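Local structure of BH1974 protein (Bacillus halodurans, 3ON5) at residues 132-146 with 158-171. The protein belongs to the XdhC/CoxI family and probably assists maturation of molybdenum enzymes such as xanthine dehydrogenase. Residues are numbered along the deposited sequence; the frame is centred on the assembly and turned at random.
Sequences RVYDYLCAGKSVFHV and YAFILDESVYFGEW
Val133, on the helix, touches two phenylalanines of the sheet with one methyl: its CG2 sits over one face of the Phe160 ring, 3.5 Å from Phe160 CD1, and also meets Phe168 CZ. With CG1 anti to the backbone N (chi1 -179°), CG2 is the branch left to point at both rings. The other face of Phe160 carries His145 in an offset stack, centroids 4.3 Å apart and planes at 12°, while Val143 CG1 lies at the ring's edge. One turn further along the helix, the flat side of Tyr136 rests on Leu162, whose CD1 comes to 3.5 Å from Tyr136 CZ; its CD2 turns to Val143 and to the aliphatic part of Lys141. Phe168 is covered on one face by the extended Arg132 chain, with Arg132 CD 3.9 Å from the ring centroid, and on the opposite face by Phe160 CB. The Arg132 guanidinium follows as an off-centre cation-pi partner, its plane nearly parallel to the ring. On the reverse side of the sheet, Phe144, Val146, Ile161 and Ala159 form a second apolar layer.

Backbone bonds pair Phe144 with Ile161 in both directions, and Val146 with Ala159 likewise. Ala159 O takes two donors, Val146 N and His145 ND1; the latter, at 2.9 Å, approaches from above the carbonyl plane and ties the imidazole to the neighbouring strand. At the polar edge Lys141 NZ binds Ser142 O at 2.8 Å and, weakly, Leu162 O.

A Schellman motif at Gly140 ends helix 124-139 and turns the chain into the antiparallel hairpin 143-149/155-161, the central pair of a four-stranded sheet in the BH1974-like central domain. The helix packs across one face of that sheet, with helix 22-30 touching Val133 and Leu137, while strand 191-196 flanks 143-149 and strand 167-168 forms the other border.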
ATOM      1  N   ARG A 132       2.482   8.228  33.186  1.00 45.36           N
ATOM      2  CA  ARG A 132       2.749   9.246  34.201  1.00 44.96           C
ATOM      3  C   ARG A 132       3.927  10.122  33.761  1.00 50.71           C
ATOM      4  O   ARG A 132       3.882  11.331  33.976  1.00 51.33           O
ATOM      5  CB  ARG A 132       3.015   8.605  35.572  1.00 42.58           C
ATOM      6  CG  ARG A 132       2.940   9.595  36.730  1.00 56.09           C
ATOM      7  CD  ARG A 132       2.938   8.908  38.075  1.00 72.76           C
ATOM      8  NE  ARG A 132       2.817   9.863  39.184  1.00 86.83           N
ATOM      9  CZ  ARG A 132       2.789   9.518  40.471  1.00108.57           C
ATOM     10  NH1 ARG A 132       2.873   8.239  40.828  1.00 96.55           N
ATOM     11  NH2 ARG A 132       2.679  10.450  41.412  1.00 96.48           N
ATOM     12  N   VAL A 133       4.959   9.529  33.108  1.00 47.13           N
ATOM     13  CA  VAL A 133       6.124  10.248  32.580  1.00 45.33           C
ATOM     14  C   VAL A 133       5.638  11.254  31.520  1.00 50.92           C
ATOM     15  O   VAL A 133       5.942  12.443  31.621  1.00 51.52           O
ATOM     16  CB  VAL A 133       7.191   9.287  32.017  1.00 47.20           C
ATOM     17  CG1 VAL A 133       8.395  10.054  31.491  1.00 46.97           C
ATOM     18  CG2 VAL A 133       7.627   8.286  33.070  1.00 47.64           C
ATOM     19  N   TYR A 134       4.821  10.779  30.560  1.00 47.84           N
ATOM     20  CA  TYR A 134       4.230  11.571  29.482  1.00 47.36           C
ATOM     21  C   TYR A 134       3.464  12.779  30.055  1.00 51.73           C
ATOM     22  O   TYR A 134       3.729  13.910  29.642  1.00 51.26           O
ATOM     23  CB  TYR A 134       3.318  10.681  28.638  1.00 48.46           C
ATOM     24  CG  TYR A 134       2.513  11.403  27.587  1.00 52.16           C
ATOM     25  CD1 TYR A 134       3.087  11.771  26.371  1.00 53.78           C
ATOM     26  CD2 TYR A 134       1.151  11.639  27.767  1.00 54.05           C
ATOM     27  CE1 TYR A 134       2.337  12.405  25.381  1.00 54.82           C
ATOM     28  CE2 TYR A 134       0.394  12.280  26.790  1.00 55.06           C
ATOM     29  CZ  TYR A 134       0.987  12.655  25.596  1.00 63.70           C
ATOM     30  OH  TYR A 134       0.211  13.277  24.640  1.00 65.27           O
ATOM     31  N   ASP A 135       2.593  12.555  31.048  1.00 48.77           N
ATOM     32  CA  ASP A 135       1.833  13.622  31.705  1.00 49.63           C
ATOM     33  C   ASP A 135       2.761  14.683  32.318  1.00 58.09           C
ATOM     34  O   ASP A 135       2.419  15.861  32.251  1.00 61.44           O
ATOM     35  CB  ASP A 135       0.902  13.057  32.788  1.00 51.52           C
ATOM     36  CG  ASP A 135      -0.194  12.147  32.257  1.00 58.09           C
ATOM     37  OD1 ASP A 135      -0.390  12.109  31.005  1.00 59.04           O
ATOM     38  OD2 ASP A 135      -0.867  11.480  33.084  1.00 58.19           O
ATOM     39  N   TYR A 136       3.925  14.294  32.880  1.00 54.46           N
ATOM     40  CA  TYR A 136       4.855  15.274  33.444  1.00 54.73           C
ATOM     41  C   TYR A 136       5.545  16.064  32.328  1.00 59.42           C
ATOM     42  O   TYR A 136       5.815  17.242  32.533  1.00 60.94           O
ATOM     43  CB  TYR A 136       5.905  14.639  34.374  1.00 55.60           C
ATOM     44  CG  TYR A 136       5.382  14.385  35.772  1.00 56.84           C
ATOM     45  CD1 TYR A 136       5.223  15.429  36.678  1.00 59.92           C
ATOM     46  CD2 TYR A 136       5.082  13.099  36.203  1.00 56.76           C
ATOM     47  CE1 TYR A 136       4.731  15.206  37.961  1.00 61.43           C
ATOM     48  CE2 TYR A 136       4.590  12.861  37.485  1.00 58.53           C
ATOM     49  CZ  TYR A 136       4.406  13.921  38.358  1.00 66.66           C
ATOM     50  OH  TYR A 136       3.932  13.711  39.631  1.00 68.80           O
ATOM     51  N   LEU A 137       5.800  15.455  31.158  1.00 54.28           N
ATOM     52  CA  LEU A 137       6.440  16.163  30.041  1.00 53.46           C
ATOM     53  C   LEU A 137       5.453  17.122  29.378  1.00 60.77           C
ATOM     54  O   LEU A 137       5.864  18.138  28.809  1.00 61.68           O
ATOM     55  CB  LEU A 137       7.006  15.187  28.998  1.00 51.72           C
ATOM     56  CG  LEU A 137       7.999  14.144  29.469  1.00 54.76           C
ATOM     57  CD1 LEU A 137       8.358  13.216  28.332  1.00 53.21           C
ATOM     58  CD2 LEU A 137       9.221  14.776  30.064  1.00 55.23           C
ATOM     59  N   CYS A 138       4.149  16.792  29.451  1.00 58.60           N
ATOM     60  CA  CYS A 138       3.053  17.622  28.939  1.00 58.83           C
ATOM     61  C   CYS A 138       2.904  18.848  29.843  1.00 63.33           C
ATOM     62  O   CYS A 138       2.562  19.942  29.387  1.00 63.76           O
ATOM     63  CB  CYS A 138       1.755  16.819  28.842  1.00 59.21           C
ATOM     64  SG  CYS A 138       1.762  15.565  27.524  1.00 62.40           S
ATOM     65  N   ALA A 139       3.211  18.658  31.132  1.00 58.58           N
ATOM     66  CA  ALA A 139       3.202  19.703  32.137  1.00 58.23           C
ATOM     67  C   ALA A 139       4.451  20.585  32.004  1.00 61.41           C
ATOM     68  O   ALA A 139       4.456  21.701  32.522  1.00 63.40           O
ATOM     69  CB  ALA A 139       3.124  19.079  33.524  1.00 59.72           C
ATOM     70  N   GLY A 140       5.481  20.085  31.312  1.00 55.01           N
ATOM     71  CA  GLY A 140       6.739  20.789  31.115  1.00 54.82           C
ATOM     72  C   GLY A 140       7.874  20.384  32.050  1.00 60.03           C
ATOM     73  O   GLY A 140       8.974  20.947  31.968  1.00 61.39           O
ATOM     74  N   LYS A 141       7.634  19.399  32.936  1.00 55.52           N
ATOM     75  CA  LYS A 141       8.627  18.882  33.887  1.00 56.05           C
ATOM     76  C   LYS A 141       9.403  17.674  33.279  1.00 59.07           C
ATOM     77  O   LYS A 141       8.786  16.755  32.764  1.00 57.52           O
ATOM     78  CB  LYS A 141       7.923  18.476  35.208  1.00 59.34           C
ATOM     79  CG  LYS A 141       8.800  17.836  36.303  1.00 76.27           C
ATOM     80  CD  LYS A 141       9.684  18.823  37.087  1.00 86.80           C
ATOM     81  CE  LYS A 141      10.766  18.155  37.917  1.00 86.08           C
ATOM     82  NZ  LYS A 141      11.887  17.631  37.078  1.00 80.29           N
ATOM     83  N   SER A 142      10.753  17.703  33.323  1.00 56.78           N
ATOM     84  CA  SER A 142      11.632  16.607  32.882  1.00 55.60           C
ATOM     85  C   SER A 142      11.602  15.457  33.918  1.00 58.29           C
ATOM     86  O   SER A 142      11.287  15.693  35.097  1.00 59.16           O
ATOM     87  CB  SER A 142      13.068  17.100  32.675  1.00 60.38           C
ATOM     88  OG  SER A 142      13.188  18.114  31.692  1.00 70.15           O
ATOM     89  N   VAL A 143      11.921  14.220  33.488  1.00 51.32           N
ATOM     90  CA  VAL A 143      11.903  13.042  34.366  1.00 50.32           C
ATOM     91  C   VAL A 143      13.238  12.286  34.235  1.00 54.13           C
ATOM     92  O   VAL A 143      13.651  11.962  33.126  1.00 53.59           O
ATOM     93  CB  VAL A 143      10.687  12.114  34.049  1.00 51.68           C
ATOM     94  CG1 VAL A 143      10.681  10.866  34.935  1.00 51.52           C
ATOM     95  CG2 VAL A 143       9.360  12.862  34.157  1.00 50.83           C
ATOM     96  N   PHE A 144      13.895  11.996  35.356  1.00 51.75           N
ATOM     97  CA  PHE A 144      15.157  11.267  35.336  1.00 52.81           C
ATOM     98  C   PHE A 144      14.889   9.788  35.532  1.00 55.79           C
ATOM     99  O   PHE A 144      14.430   9.365  36.592  1.00 55.95           O
ATOM    100  CB  PHE A 144      16.137  11.795  36.402  1.00 57.42           C
ATOM    101  CG  PHE A 144      17.544  11.276  36.236  1.00 60.77           C
ATOM    102  CD1 PHE A 144      17.923  10.051  36.775  1.00 66.26           C
ATOM    103  CD2 PHE A 144      18.499  12.018  35.559  1.00 63.75           C
ATOM    104  CE1 PHE A 144      19.226   9.568  36.611  1.00 68.54           C
ATOM    105  CE2 PHE A 144      19.806  11.539  35.408  1.00 68.13           C
ATOM    106  CZ  PHE A 144      20.162  10.322  35.941  1.00 67.33           C
ATOM    107  N   HIS A 145      15.202   8.999  34.523  1.00 51.74           N
ATOM    108  CA  HIS A 145      14.977   7.564  34.566  1.00 51.08           C
ATOM    109  C   HIS A 145      16.271   6.820  34.827  1.00 54.98           C
ATOM    110  O   HIS A 145      17.310   7.183  34.285  1.00 54.38           O
ATOM    111  CB  HIS A 145      14.348   7.101  33.248  1.00 49.83           C
ATOM    112  CG  HIS A 145      14.065   5.631  33.176  1.00 52.85           C
ATOM    113  ND1 HIS A 145      13.346   4.986  34.164  1.00 55.11           N
ATOM    114  CD2 HIS A 145      14.336   4.747  32.189  1.00 53.70           C
ATOM    115  CE1 HIS A 145      13.237   3.732  33.767  1.00 53.99           C
ATOM    116  NE2 HIS A 145      13.814   3.545  32.584  1.00 53.58           N
ATOM    117  N   VAL A 146      16.196   5.764  35.648  1.00 51.98           N
ATOM    118  CA  VAL A 146      17.334   4.916  35.980  1.00 52.56           C
ATOM    119  C   VAL A 146      16.872   3.451  36.020  1.00 55.38           C
ATOM    120  O   VAL A 146      15.804   3.149  36.552  1.00 54.40           O
ATOM    121  CB  VAL A 146      18.029   5.343  37.311  1.00 59.69           C
ATOM    122  CG1 VAL A 146      17.077   5.322  38.515  1.00 60.22           C
ATOM    123  CG2 VAL A 146      19.287   4.511  37.588  1.00 61.54           C
ATOM    124  N   TYR A 158      13.789  -0.179  38.611  1.00 49.68           N
ATOM    125  CA  TYR A 158      13.752   0.994  37.757  1.00 46.84           C
ATOM    126  C   TYR A 158      12.934   2.067  38.450  1.00 51.82           C
ATOM    127  O   TYR A 158      11.989   1.752  39.179  1.00 51.72           O
ATOM    128  CB  TYR A 158      13.236   0.688  36.341  1.00 44.02           C
ATOM    129  CG  TYR A 158      11.792   0.250  36.207  1.00 41.88           C
ATOM    130  CD1 TYR A 158      10.762   1.189  36.142  1.00 42.53           C
ATOM    131  CD2 TYR A 158      11.469  -1.084  35.965  1.00 40.73           C
ATOM    132  CE1 TYR A 158       9.443   0.804  35.924  1.00 42.40           C
ATOM    133  CE2 TYR A 158      10.153  -1.479  35.730  1.00 39.87           C
ATOM    134  CZ  TYR A 158       9.147  -0.529  35.696  1.00 48.29           C
ATOM    135  OH  TYR A 158       7.852  -0.894  35.454  1.00 50.40           O
ATOM    136  N   ALA A 159      13.326   3.330  38.250  1.00 48.38           N
ATOM    137  CA  ALA A 159      12.679   4.481  38.861  1.00 48.02           C
ATOM    138  C   ALA A 159      12.627   5.669  37.900  1.00 50.30           C
ATOM    139  O   ALA A 159      13.441   5.788  36.972  1.00 48.80           O
ATOM    140  CB  ALA A 159      13.421   4.873  40.135  1.00 50.69           C
ATOM    141  N   PHE A 160      11.660   6.552  38.151  1.00 45.97           N
ATOM    142  CA  PHE A 160      11.437   7.806  37.447  1.00 44.50           C
ATOM    143  C   PHE A 160      11.500   8.906  38.488  1.00 51.22           C
ATOM    144  O   PHE A 160      10.593   9.014  39.310  1.00 52.03           O
ATOM    145  CB  PHE A 160      10.112   7.777  36.678  1.00 43.88           C
ATOM    146  CG  PHE A 160      10.015   6.664  35.665  1.00 43.67           C
ATOM    147  CD1 PHE A 160      10.490   6.838  34.365  1.00 44.30           C
ATOM    148  CD2 PHE A 160       9.430   5.444  36.001  1.00 45.00           C
ATOM    149  CE1 PHE A 160      10.370   5.817  33.419  1.00 43.22           C
ATOM    150  CE2 PHE A 160       9.343   4.410  35.064  1.00 45.45           C
ATOM    151  CZ  PHE A 160       9.816   4.602  33.782  1.00 42.04           C
ATOM    152  N   ILE A 161      12.616   9.652  38.511  1.00 49.24           N
ATOM    153  CA  ILE A 161      12.919  10.698  39.493  1.00 52.09           C
ATOM    154  C   ILE A 161      12.480  12.096  38.989  1.00 57.49           C
ATOM    155  O   ILE A 161      12.751  12.468  37.844  1.00 55.60           O
ATOM    156  CB  ILE A 161      14.457  10.664  39.781  1.00 56.42           C
ATOM    157  CG1 ILE A 161      14.923   9.239  40.209  1.00 56.53           C
ATOM    158  CG2 ILE A 161      14.877  11.745  40.802  1.00 58.67           C
ATOM    159  CD1 ILE A 161      16.387   8.930  39.993  1.00 60.37           C
ATOM    160  N   LEU A 162      11.832  12.868  39.875  1.00 56.98           N
ATOM    161  CA  LEU A 162      11.393  14.251  39.628  1.00 57.73           C
ATOM    162  C   LEU A 162      12.226  15.223  40.490  1.00 66.64           C
ATOM    163  O   LEU A 162      12.563  16.321  40.045  1.00 66.50           O
ATOM    164  CB  LEU A 162       9.890  14.408  39.910  1.00 57.13           C
ATOM    165  CG  LEU A 162       8.937  13.669  38.973  1.00 59.53           C
ATOM    166  CD1 LEU A 162       7.620  13.391  39.658  1.00 59.97           C
ATOM    167  CD2 LEU A 162       8.761  14.411  37.645  1.00 60.24           C
ATOM    168  N   ASP A 163      12.593  14.783  41.705  1.00 66.64           N
ATOM    169  CA  ASP A 163      13.447  15.494  42.654  1.00 69.83           C
ATOM    170  C   ASP A 163      14.130  14.451  43.568  1.00 76.85           C
ATOM    171  O   ASP A 163      13.742  13.276  43.532  1.00 75.26           O
ATOM    172  CB  ASP A 163      12.641  16.537  43.451  1.00 73.16           C
ATOM    173  CG  ASP A 163      13.478  17.652  44.063  1.00 91.58           C
ATOM    174  OD1 ASP A 163      14.668  17.403  44.393  1.00 93.31           O
ATOM    175  OD2 ASP A 163      12.945  18.773  44.222  1.00101.50           O
ATOM    176  N   GLU A 164      15.133  14.871  44.384  1.00 76.85           N
ATOM    177  CA  GLU A 164      15.903  13.990  45.280  1.00 79.38           C
ATOM    178  C   GLU A 164      14.977  13.027  46.069  1.00 85.07           C
ATOM    179  O   GLU A 164      15.329  11.852  46.218  1.00 84.95           O
ATOM    180  CB  GLU A 164      16.773  14.804  46.264  1.00 83.68           C
ATOM    181  CG  GLU A 164      17.814  13.993  47.033  1.00 93.69           C
ATOM    182  N   SER A 165      13.788  13.500  46.516  1.00 81.79           N
ATOM    183  CA  SER A 165      12.888  12.655  47.296  1.00 81.72           C
ATOM    184  C   SER A 165      11.714  12.104  46.472  1.00 80.86           C
ATOM    185  O   SER A 165      11.256  11.000  46.771  1.00 80.56           O
ATOM    186  CB  SER A 165      12.333  13.437  48.480  1.00 87.76           C
ATOM    187  N   VAL A 166      11.230  12.855  45.456  1.00 72.61           N
ATOM    188  CA  VAL A 166      10.047  12.488  44.670  1.00 68.76           C
ATOM    189  C   VAL A 166      10.425  11.602  43.483  1.00 70.50           C
ATOM    190  O   VAL A 166      11.026  12.083  42.517  1.00 71.00           O
ATOM    191  CB  VAL A 166       9.303  13.746  44.179  1.00 70.75           C
ATOM    192  CG1 VAL A 166       7.979  13.377  43.501  1.00 68.60           C
ATOM    193  CG2 VAL A 166       9.082  14.734  45.319  1.00 72.64           C
ATOM    194  N   TYR A 167      10.013  10.318  43.532  1.00 63.54           N
ATOM    195  CA  TYR A 167      10.287   9.338  42.477  1.00 59.51           C
ATOM    196  C   TYR A 167       9.181   8.294  42.410  1.00 58.52           C
ATOM    197  O   TYR A 167       8.485   8.090  43.395  1.00 59.02           O
ATOM    198  CB  TYR A 167      11.650   8.656  42.693  1.00 61.78           C
ATOM    199  CG  TYR A 167      11.703   7.664  43.833  1.00 66.39           C
ATOM    200  CD1 TYR A 167      11.981   8.076  45.131  1.00 70.69           C
ATOM    201  CD2 TYR A 167      11.556   6.302  43.603  1.00 67.19           C
ATOM    202  CE1 TYR A 167      12.061   7.160  46.182  1.00 73.66           C
ATOM    203  CE2 TYR A 167      11.624   5.378  44.650  1.00 70.07           C
ATOM    204  CZ  TYR A 167      11.883   5.811  45.938  1.00 78.44           C
ATOM    205  OH  TYR A 167      11.942   4.891  46.962  1.00 80.62           O
ATOM    206  N   PHE A 168       9.010   7.642  41.236  1.00 51.43           N
ATOM    207  CA  PHE A 168       8.008   6.588  41.038  1.00 49.37           C
ATOM    208  C   PHE A 168       8.574   5.456  40.165  1.00 52.61           C
ATOM    209  O   PHE A 168       9.668   5.595  39.625  1.00 52.65           O
ATOM    210  CB  PHE A 168       6.717   7.142  40.436  1.00 49.19           C
ATOM    211  CG  PHE A 168       6.783   7.796  39.087  1.00 48.43           C
ATOM    212  CD1 PHE A 168       7.022   9.160  38.969  1.00 50.68           C
ATOM    213  CD2 PHE A 168       6.478   7.079  37.934  1.00 48.85           C
ATOM    214  CE1 PHE A 168       7.008   9.785  37.716  1.00 49.64           C
ATOM    215  CE2 PHE A 168       6.491   7.703  36.678  1.00 49.55           C
ATOM    216  CZ  PHE A 168       6.737   9.055  36.581  1.00 46.82           C
ATOM    217  N   GLY A 169       7.862   4.332  40.087  1.00 48.65           N
ATOM    218  CA  GLY A 169       8.302   3.179  39.309  1.00 47.86           C
ATOM    219  C   GLY A 169       8.314   1.872  40.078  1.00 55.05           C
ATOM    220  O   GLY A 169       7.436   1.645  40.914  1.00 58.33           O
ATOM    221  N   GLU A 170       9.298   0.997  39.795  1.00 50.87           N
ATOM    222  CA  GLU A 170       9.453  -0.300  40.460  1.00 52.12           C
ATOM    223  C   GLU A 170      10.826  -0.340  41.152  1.00 61.47           C
ATOM    224  O   GLU A 170      11.706  -1.136  40.808  1.00 60.60           O
ATOM    225  CB  GLU A 170       9.261  -1.479  39.475  1.00 51.34           C
ATOM    226  CG  GLU A 170       7.870  -1.557  38.864  1.00 52.10           C
ATOM    227  CD  GLU A 170       6.695  -1.732  39.799  1.00 75.35           C
ATOM    228  OE1 GLU A 170       6.803  -2.533  40.756  1.00 81.52           O
ATOM    229  OE2 GLU A 170       5.638  -1.114  39.533  1.00 70.26           O
ATOM    230  N   TRP A 171      10.994   0.566  42.128  1.00 63.76           N
ATOM    231  CA  TRP A 171      12.225   0.725  42.898  1.00 67.21           C
ATOM    232  C   TRP A 171      11.958   0.356  44.346  1.00 79.46           C
ATOM    233  O   TRP A 171      11.225   1.053  45.056  1.00 80.91           O
ATOM    234  CB  TRP A 171      12.762   2.155  42.769  1.00 65.61           C
ATOM    235  CG  TRP A 171      14.197   2.294  43.190  1.00 68.22           C
ATOM    236  CD1 TRP A 171      14.668   2.605  44.435  1.00 73.48           C
ATOM    237  CD2 TRP A 171      15.351   2.099  42.361  1.00 67.57           C
ATOM    238  NE1 TRP A 171      16.044   2.642  44.424  1.00 74.07           N
ATOM    239  CE2 TRP A 171      16.492   2.327  43.167  1.00 73.93           C
ATOM    240  CE3 TRP A 171      15.535   1.795  41.002  1.00 66.52           C
ATOM    241  CZ2 TRP A 171      17.802   2.216  42.666  1.00 73.57           C
ATOM    242  CZ3 TRP A 171      16.828   1.676  40.513  1.00 68.21           C
ATOM    243  CH2 TRP A 171      17.943   1.888  41.337  1.00 71.24           C
TER